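PDB 3QQ2: BrkA translocator from Bordetella pertussis, which forms the outer-membrane beta-barrel pore through which the passenger domain of the BrkA autotransporter, a complement-resistance factor, reaches the bacterial surface. Local coordinates for residues A[138-143]-A[162-167]; A[158-163]-A[190-195]; A[27-32]-A[45-50]. The protein carries 1 engineered substitution. All blocks are in the same frame, centred on the assembly; numbering follows the deposited sequence.

Contact 1 of 3, residues A[138-143]-A[162-167]; sequences AAWSLE and VMLWRT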
# COMPACT_ATOMS: atom_id res chain seq x y z
N ALA A 138 -14.70 -3.82 -17.16
CA ALA A 138 -15.60 -4.20 -18.19
C ALA A 138 -16.31 -5.45 -17.70
O ALA A 138 -15.77 -6.22 -16.91
CB ALA A 138 -14.84 -4.51 -19.42
N ALA A 139 -17.53 -5.67 -18.18
CA ALA A 139 -18.26 -6.86 -17.83
C ALA A 139 -19.07 -7.23 -19.03
O ALA A 139 -19.83 -6.40 -19.56
CB ALA A 139 -19.14 -6.58 -16.66
N TRP A 140 -18.90 -8.45 -19.49
CA TRP A 140 -19.66 -8.92 -20.63
C TRP A 140 -20.43 -10.14 -20.18
O TRP A 140 -19.87 -11.04 -19.57
CB TRP A 140 -18.73 -9.24 -21.80
CG TRP A 140 -19.37 -10.00 -22.97
CD1 TRP A 140 -19.91 -9.47 -24.10
CD2 TRP A 140 -19.48 -11.44 -23.13
NE1 TRP A 140 -20.34 -10.46 -24.95
CE2 TRP A 140 -20.09 -11.68 -24.38
CE3 TRP A 140 -19.13 -12.55 -22.32
CZ2 TRP A 140 -20.36 -12.98 -24.85
CZ3 TRP A 140 -19.40 -13.84 -22.80
CH2 TRP A 140 -20.01 -14.04 -24.05
N SER A 141 -21.72 -10.17 -20.45
CA SER A 141 -22.48 -11.34 -20.05
C SER A 141 -23.36 -11.77 -21.17
O SER A 141 -23.75 -10.99 -22.04
CB SER A 141 -23.33 -11.03 -18.84
OG SER A 141 -24.35 -10.13 -19.23
N LEU A 142 -23.69 -13.04 -21.13
CA LEU A 142 -24.50 -13.65 -22.14
C LEU A 142 -25.43 -14.57 -21.40
O LEU A 142 -25.00 -15.34 -20.54
CB LEU A 142 -23.64 -14.41 -23.15
CG LEU A 142 -24.28 -15.05 -24.38
CD1 LEU A 142 -24.85 -16.40 -24.00
CD2 LEU A 142 -25.34 -14.16 -25.05
N GLU A 143 -26.71 -14.47 -21.74
CA GLU A 143 -27.75 -15.12 -21.00
C GLU A 143 -28.82 -15.57 -21.93
O GLU A 143 -29.16 -14.86 -22.86
CB GLU A 143 -28.31 -14.12 -20.04
CG GLU A 143 -29.57 -14.55 -19.41
CD GLU A 143 -30.14 -13.44 -18.59
OE1 GLU A 143 -31.37 -13.20 -18.69
OE2 GLU A 143 -29.36 -12.78 -17.87
N VAL A 162 -23.74 -17.01 -18.43
CA VAL A 162 -22.30 -16.88 -18.27
C VAL A 162 -21.94 -15.38 -18.19
O VAL A 162 -22.55 -14.56 -18.85
CB VAL A 162 -21.53 -17.64 -19.39
CG1 VAL A 162 -22.43 -17.86 -20.60
CG2 VAL A 162 -20.25 -16.92 -19.81
N MET A 163 -20.99 -15.03 -17.33
CA MET A 163 -20.59 -13.65 -17.14
C MET A 163 -19.05 -13.55 -17.09
O MET A 163 -18.40 -14.33 -16.41
CB MET A 163 -21.25 -13.10 -15.88
CG MET A 163 -20.57 -11.91 -15.22
SD MET A 163 -21.46 -10.37 -15.51
CE MET A 163 -20.47 -9.25 -14.52
N LEU A 164 -18.48 -12.62 -17.86
CA LEU A 164 -17.03 -12.36 -17.86
C LEU A 164 -16.80 -10.93 -17.43
O LEU A 164 -17.51 -10.04 -17.87
CB LEU A 164 -16.40 -12.59 -19.24
CG LEU A 164 -16.58 -13.87 -20.09
CD1 LEU A 164 -15.47 -14.02 -21.17
CD2 LEU A 164 -16.67 -15.17 -19.27
N TRP A 165 -15.83 -10.70 -16.57
CA TRP A 165 -15.45 -9.33 -16.31
C TRP A 165 -14.01 -9.13 -15.86
O TRP A 165 -13.44 -10.03 -15.23
CB TRP A 165 -16.40 -8.68 -15.33
CG TRP A 165 -16.40 -9.27 -14.02
CD1 TRP A 165 -17.22 -10.24 -13.59
CD2 TRP A 165 -15.55 -8.92 -12.93
NE1 TRP A 165 -16.94 -10.54 -12.28
CE2 TRP A 165 -15.91 -9.74 -11.85
CE3 TRP A 165 -14.50 -8.01 -12.77
CZ2 TRP A 165 -15.26 -9.68 -10.61
CZ3 TRP A 165 -13.85 -7.94 -11.53
CH2 TRP A 165 -14.24 -8.77 -10.47
N ARG A 166 -13.45 -7.96 -16.19
CA ARG A 166 -12.12 -7.60 -15.75
C ARG A 166 -12.09 -6.27 -15.05
O ARG A 166 -12.74 -5.32 -15.44
CB ARG A 166 -11.07 -7.63 -16.86
CG ARG A 166 -9.67 -7.99 -16.26
CD ARG A 166 -8.44 -7.32 -16.90
NE ARG A 166 -7.80 -8.15 -17.93
CZ ARG A 166 -7.87 -7.91 -19.25
NH1 ARG A 166 -8.54 -6.85 -19.73
NH2 ARG A 166 -7.25 -8.72 -20.09
N THR A 167 -11.28 -6.22 -14.02
CA THR A 167 -10.96 -5.01 -13.30
C THR A 167 -9.50 -4.72 -13.62
O THR A 167 -8.74 -5.65 -13.91
CB THR A 167 -11.21 -5.26 -11.81
OG1 THR A 167 -12.22 -4.36 -11.36
CG2 THR A 167 -9.94 -5.16 -10.94
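Trp140 and Leu164 exchange two backbone hydrogen bonds, Trp140 N to Leu164 O and Leu164 N to Trp140 O, each 2.7 Å long; the second is almost straight (173°). The pairs Ala138-Arg166 and Leu142-Val162 repeat the arrangement on either side, giving six bonds that zip strand 130-149 to strand 154-173, consecutive staves of the autotransporter beta-barrel. One face of this hairpin carries Trp140, Leu142, Val162 and Leu164, with Arg166 at its end, the side chain leading away. The first torsion of Trp140 (chi1 168°) lays the indole beside Leu164, bringing CE3 at the ring edge to 3.6 Å from Leu164 CG. More loosely, Leu142 CD1 meets Val162 CG1 at 4.4 Å. On the other face, where Ser141 is buried, Met163 bends at chi2 (105°) and runs along the neighbouring strand: its SD lies 3.9 Å from Ser141 CB, and its CE is 3.7 Å from Ala139 CB. Ala139 CB is also 3.7 Å from Trp165 CB, and its small size suits a place between two bulky neighbours. The Trp165 ring itself leads away, toward Ala187 of strand 186-201. Every backbone N-H and carbonyl of the three hydrogen-bonded pairs is thus satisfied within the hairpin, which lets Trp140, Leu142, Val162 and Leu164 form an apolar patch consistent with a lipid-facing barrel wall.

Contact 2 of 3, residues A[158-163]-A[190-195]; sequences PQAEVM and GRLGLR
Strands 158-163 and 190-195 run antiparallel at 167°, with Gln159-Gly193 and Glu161-Arg191 as hydrogen-bonded pairs. Gln159 N reaches Gly193 O at 3.0 Å, and Glu161 N meets a lone pair of Arg191 O at 2.9 Å; the return bonds are weak. Glu161 and Arg191 lie side by side, and the extended glutamate lifts OE1 to 3.1 Å from Arg191 NH2. The oxygen stands over one face of the guanidinium, the two planes 68° apart, an electrostatic pairing without a directed N-H bond. Arg191 NH1 is bonded instead to Thr217. On the same face Gln159 rises past Gly193, its CG 3.7 Å from Gly193 O; its OE1 accepts from Arg213. The aliphatic part of Arg195 crosses the amide, CD 3.8 Å from Gln159 NE2, while its guanidinium makes a salt bridge with Glu157 and a cation-pi contact with Tyr211. The opposite face is apolar: Pro158 CD meets Leu194 CD1 at 3.9 Å, and Ala160 CB comes only within 4.4 Å of Leu192 CD2. Long polar chains on one side and hydrocarbon on the other fit a wall between a hydrophilic pore and the membrane; the carboxylate of Glu143 beside Glu161 might raise the latter's proton affinity, a tendency Arg191 would oppose.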
# COMPACT_ATOMS: atom_id res chain seq x y z
N PRO A 158 -36.30 -22.38 -17.31
CA PRO A 158 -34.88 -22.59 -17.07
C PRO A 158 -34.04 -21.49 -17.71
O PRO A 158 -34.36 -21.05 -18.82
CB PRO A 158 -34.59 -23.93 -17.76
CG PRO A 158 -35.72 -24.12 -18.72
CD PRO A 158 -36.90 -23.46 -18.10
N GLN A 159 -33.00 -21.04 -17.01
CA GLN A 159 -32.14 -19.99 -17.54
C GLN A 159 -30.65 -20.23 -17.29
O GLN A 159 -30.24 -20.77 -16.27
CB GLN A 159 -32.59 -18.62 -17.01
CG GLN A 159 -32.56 -18.47 -15.47
CD GLN A 159 -33.69 -17.58 -14.91
OE1 GLN A 159 -33.55 -16.99 -13.83
NE2 GLN A 159 -34.81 -17.50 -15.64
N ALA A 160 -29.83 -19.81 -18.25
CA ALA A 160 -28.39 -19.92 -18.13
C ALA A 160 -27.71 -18.56 -18.42
O ALA A 160 -28.07 -17.84 -19.35
CB ALA A 160 -27.86 -21.02 -19.04
N GLU A 161 -26.74 -18.22 -17.57
CA GLU A 161 -26.02 -16.98 -17.67
C GLU A 161 -24.54 -17.21 -17.39
O GLU A 161 -24.13 -17.57 -16.28
CB GLU A 161 -26.61 -15.93 -16.69
CG GLU A 161 -25.92 -14.52 -16.81
CD GLU A 161 -26.44 -13.46 -15.81
OE1 GLU A 161 -26.42 -13.71 -14.57
OE2 GLU A 161 -26.84 -12.37 -16.27
N VAL A 162 -23.74 -17.01 -18.43
CA VAL A 162 -22.30 -16.88 -18.27
C VAL A 162 -21.94 -15.38 -18.19
O VAL A 162 -22.55 -14.56 -18.85
CB VAL A 162 -21.53 -17.64 -19.39
CG1 VAL A 162 -22.43 -17.86 -20.60
CG2 VAL A 162 -20.25 -16.92 -19.81
N MET A 163 -20.99 -15.03 -17.33
CA MET A 163 -20.59 -13.65 -17.14
C MET A 163 -19.05 -13.55 -17.09
O MET A 163 -18.40 -14.33 -16.41
CB MET A 163 -21.25 -13.10 -15.88
CG MET A 163 -20.57 -11.91 -15.22
SD MET A 163 -21.46 -10.37 -15.51
CE MET A 163 -20.47 -9.25 -14.52
N GLY A 190 -20.62 -18.58 -14.05
CA GLY A 190 -21.68 -19.42 -14.62
C GLY A 190 -22.89 -19.25 -13.72
O GLY A 190 -22.74 -19.08 -12.51
N ARG A 191 -24.10 -19.24 -14.30
CA ARG A 191 -25.31 -19.25 -13.48
C ARG A 191 -26.51 -20.05 -14.02
O ARG A 191 -26.99 -19.83 -15.14
CB ARG A 191 -25.71 -17.85 -13.05
CG ARG A 191 -26.96 -17.80 -12.18
CD ARG A 191 -26.77 -16.97 -10.90
NE ARG A 191 -26.77 -15.50 -11.07
CZ ARG A 191 -25.72 -14.79 -11.46
NH1 ARG A 191 -24.57 -15.39 -11.75
NH2 ARG A 191 -25.80 -13.46 -11.57
N LEU A 192 -26.96 -20.99 -13.18
CA LEU A 192 -28.09 -21.89 -13.44
C LEU A 192 -29.24 -21.54 -12.52
O LEU A 192 -29.02 -21.21 -11.35
CB LEU A 192 -27.67 -23.32 -13.16
CG LEU A 192 -26.66 -23.96 -14.11
CD1 LEU A 192 -26.77 -25.45 -13.95
CD2 LEU A 192 -26.93 -23.59 -15.55
N GLY A 193 -30.46 -21.64 -13.04
CA GLY A 193 -31.65 -21.27 -12.29
C GLY A 193 -32.94 -21.65 -12.99
O GLY A 193 -32.96 -21.97 -14.19
N LEU A 194 -34.03 -21.60 -12.23
CA LEU A 194 -35.36 -21.89 -12.74
C LEU A 194 -36.39 -21.03 -12.03
O LEU A 194 -36.35 -20.92 -10.80
CB LEU A 194 -35.66 -23.35 -12.49
CG LEU A 194 -37.01 -23.91 -12.92
CD1 LEU A 194 -36.99 -24.40 -14.36
CD2 LEU A 194 -37.35 -25.04 -11.99
N ARG A 195 -37.30 -20.42 -12.79
CA ARG A 195 -38.48 -19.77 -12.17
C ARG A 195 -39.82 -20.45 -12.51
O ARG A 195 -40.02 -20.92 -13.64
CB ARG A 195 -38.49 -18.24 -12.37
CG ARG A 195 -38.63 -17.71 -13.81
CD ARG A 195 -38.02 -16.26 -13.96
NE ARG A 195 -38.99 -15.15 -13.91
CZ ARG A 195 -39.71 -14.72 -14.95
NH1 ARG A 195 -39.61 -15.33 -16.13
NH2 ARG A 195 -40.55 -13.70 -14.82

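Contact 3 of 3, residues A[27-32]-A[45-50]; sequences TFSERQ and TVSGLE
Gly48 O is gripped by two donors of the facing strand: Thr27 OG1, which approaches nearly along the C=O axis at 3.1 Å, and Phe28 N, also at 3.1 Å but tilted from the carbonyl plane. Thr27 can reach it because its OG1 stands anti to the backbone N (chi1 -179°), on the side of the partner strand. The motif is a beta hairpin, strands 21-34 and 42-57, at the start of the autotransporter barrel; strand 21-34 also pairs with the last strand, 271-282, and so closes the ring. Gly48 N returns a bond to Phe28 O at 2.9 Å, and Glu30 and Val46 form the next hydrogen-bonded pair. Phe28 takes chi1 69°, which folds its ring across the strand gap until Gly48 N lies 3.4 Å above the plane, over its centre. Glycine suits this place because it has no side chain to compete with the ring, and the pairing resembles the aromatic-glycine joints known in outer-membrane barrels. Glu30 shares this face, its OE1 bonded to Ser275. On the other face two hydroxyls meet, Ser29 OG and Ser47 OG, in a weak hydrogen bond of 3.3 Å. Separately, carbon packs on carbon where Thr27 CB rests against Leu49 CD2. Farther along, back on the Phe28 face, Gln32 crosses Val46 obliquely, placing its NE2 3.4 Å from Val46 CG2.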
# COMPACT_ATOMS: atom_id res chain seq x y z
N THR A 27 -33.17 0.03 -10.45
CA THR A 27 -32.35 0.17 -9.27
C THR A 27 -32.11 -1.22 -8.65
O THR A 27 -32.77 -2.19 -9.02
CB THR A 27 -32.97 1.15 -8.28
OG1 THR A 27 -32.12 1.26 -7.16
CG2 THR A 27 -34.34 0.68 -7.81
N PHE A 28 -31.16 -1.31 -7.72
CA PHE A 28 -30.84 -2.57 -7.04
C PHE A 28 -29.93 -2.35 -5.86
O PHE A 28 -29.25 -1.32 -5.78
CB PHE A 28 -30.16 -3.56 -7.99
CG PHE A 28 -28.77 -3.16 -8.40
CD1 PHE A 28 -28.56 -2.22 -9.41
CD2 PHE A 28 -27.66 -3.71 -7.78
CE1 PHE A 28 -27.28 -1.85 -9.78
CE2 PHE A 28 -26.38 -3.34 -8.17
CZ PHE A 28 -26.19 -2.40 -9.16
N SER A 29 -29.90 -3.33 -4.97
CA SER A 29 -29.11 -3.25 -3.76
C SER A 29 -28.97 -4.63 -3.12
O SER A 29 -29.94 -5.30 -2.84
CB SER A 29 -29.79 -2.31 -2.79
OG SER A 29 -29.19 -2.39 -1.53
N GLU A 30 -27.74 -5.05 -2.86
CA GLU A 30 -27.51 -6.41 -2.40
C GLU A 30 -26.48 -6.44 -1.30
O GLU A 30 -25.40 -5.91 -1.50
CB GLU A 30 -27.03 -7.24 -3.58
CG GLU A 30 -26.50 -8.59 -3.23
CD GLU A 30 -26.40 -9.48 -4.43
OE1 GLU A 30 -27.47 -9.95 -4.92
OE2 GLU A 30 -25.25 -9.73 -4.89
N ARG A 31 -26.80 -7.04 -0.16
CA ARG A 31 -25.78 -7.18 0.90
C ARG A 31 -25.04 -8.50 0.87
O ARG A 31 -25.64 -9.57 1.07
CB ARG A 31 -26.31 -6.92 2.31
CG ARG A 31 -25.18 -6.81 3.33
CD ARG A 31 -25.69 -6.53 4.74
NE ARG A 31 -24.61 -6.39 5.69
CZ ARG A 31 -23.73 -5.38 5.69
NH1 ARG A 31 -22.76 -5.32 6.59
NH2 ARG A 31 -23.82 -4.43 4.76
N GLN A 32 -23.74 -8.43 0.67
CA GLN A 32 -22.92 -9.63 0.72
C GLN A 32 -22.21 -9.72 2.04
O GLN A 32 -21.67 -8.72 2.52
CB GLN A 32 -21.97 -9.67 -0.46
CG GLN A 32 -22.73 -9.91 -1.76
CD GLN A 32 -22.02 -9.45 -3.01
OE1 GLN A 32 -20.96 -9.98 -3.39
NE2 GLN A 32 -22.61 -8.47 -3.69
N THR A 45 -22.14 -3.77 1.01
CA THR A 45 -23.41 -3.44 0.42
C THR A 45 -23.15 -2.82 -0.94
O THR A 45 -22.52 -1.78 -1.02
CB THR A 45 -24.19 -2.43 1.27
OG1 THR A 45 -24.35 -2.95 2.59
CG2 THR A 45 -25.55 -2.21 0.68
N VAL A 46 -23.65 -3.49 -1.98
CA VAL A 46 -23.56 -3.04 -3.37
C VAL A 46 -24.89 -2.44 -3.83
O VAL A 46 -25.89 -3.17 -3.88
CB VAL A 46 -23.30 -4.21 -4.30
CG1 VAL A 46 -22.79 -3.72 -5.61
CG2 VAL A 46 -22.31 -5.12 -3.68
N SER A 47 -24.90 -1.14 -4.17
CA SER A 47 -26.13 -0.49 -4.66
C SER A 47 -25.96 0.08 -6.04
O SER A 47 -24.89 0.56 -6.35
CB SER A 47 -26.57 0.62 -3.71
OG SER A 47 -27.44 0.11 -2.71
N GLY A 48 -27.00 0.05 -6.87
CA GLY A 48 -26.89 0.67 -8.20
C GLY A 48 -28.12 1.27 -8.87
O GLY A 48 -29.26 1.09 -8.41
N LEU A 49 -27.89 1.98 -9.98
CA LEU A 49 -28.96 2.53 -10.78
C LEU A 49 -28.57 2.49 -12.25
O LEU A 49 -27.61 3.11 -12.64
CB LEU A 49 -29.21 3.96 -10.35
CG LEU A 49 -30.44 4.73 -10.84
CD1 LEU A 49 -30.16 5.51 -12.14
CD2 LEU A 49 -31.68 3.85 -10.97
N GLU A 50 -29.30 1.73 -13.05
CA GLU A 50 -29.15 1.78 -14.52
C GLU A 50 -30.26 2.59 -15.22
O GLU A 50 -31.39 2.71 -14.72
CB GLU A 50 -29.04 0.39 -15.10
CG GLU A 50 -27.62 0.05 -15.38
CD GLU A 50 -27.36 -1.43 -15.66
OE1 GLU A 50 -28.18 -2.32 -15.29
OE2 GLU A 50 -26.28 -1.70 -16.25

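Overall arrangement
All three contacts are surface contacts between antiparallel neighbours in one barrel wall; none is a closed core. Contacts 1 and 2 touch, share Val162 and Met163 and use opposite edges of strand 154-173, so that strand is held to 130-149 on one edge and to 186-201 on the other. Contact 3 lies elsewhere in the wall, its centre about 17 Å from that of contact 1 and about 20 Å from that of contact 2. Chemistry follows place: contact 1 sets Trp140 and Leu164 on a surface consistent with lipid, contact 2 puts a charge pair on the polar face suited to the pore, and contact 3, in the first hairpin beside the barrel-closing strand, combines hydroxyl bonding with an aromatic ring over glycine.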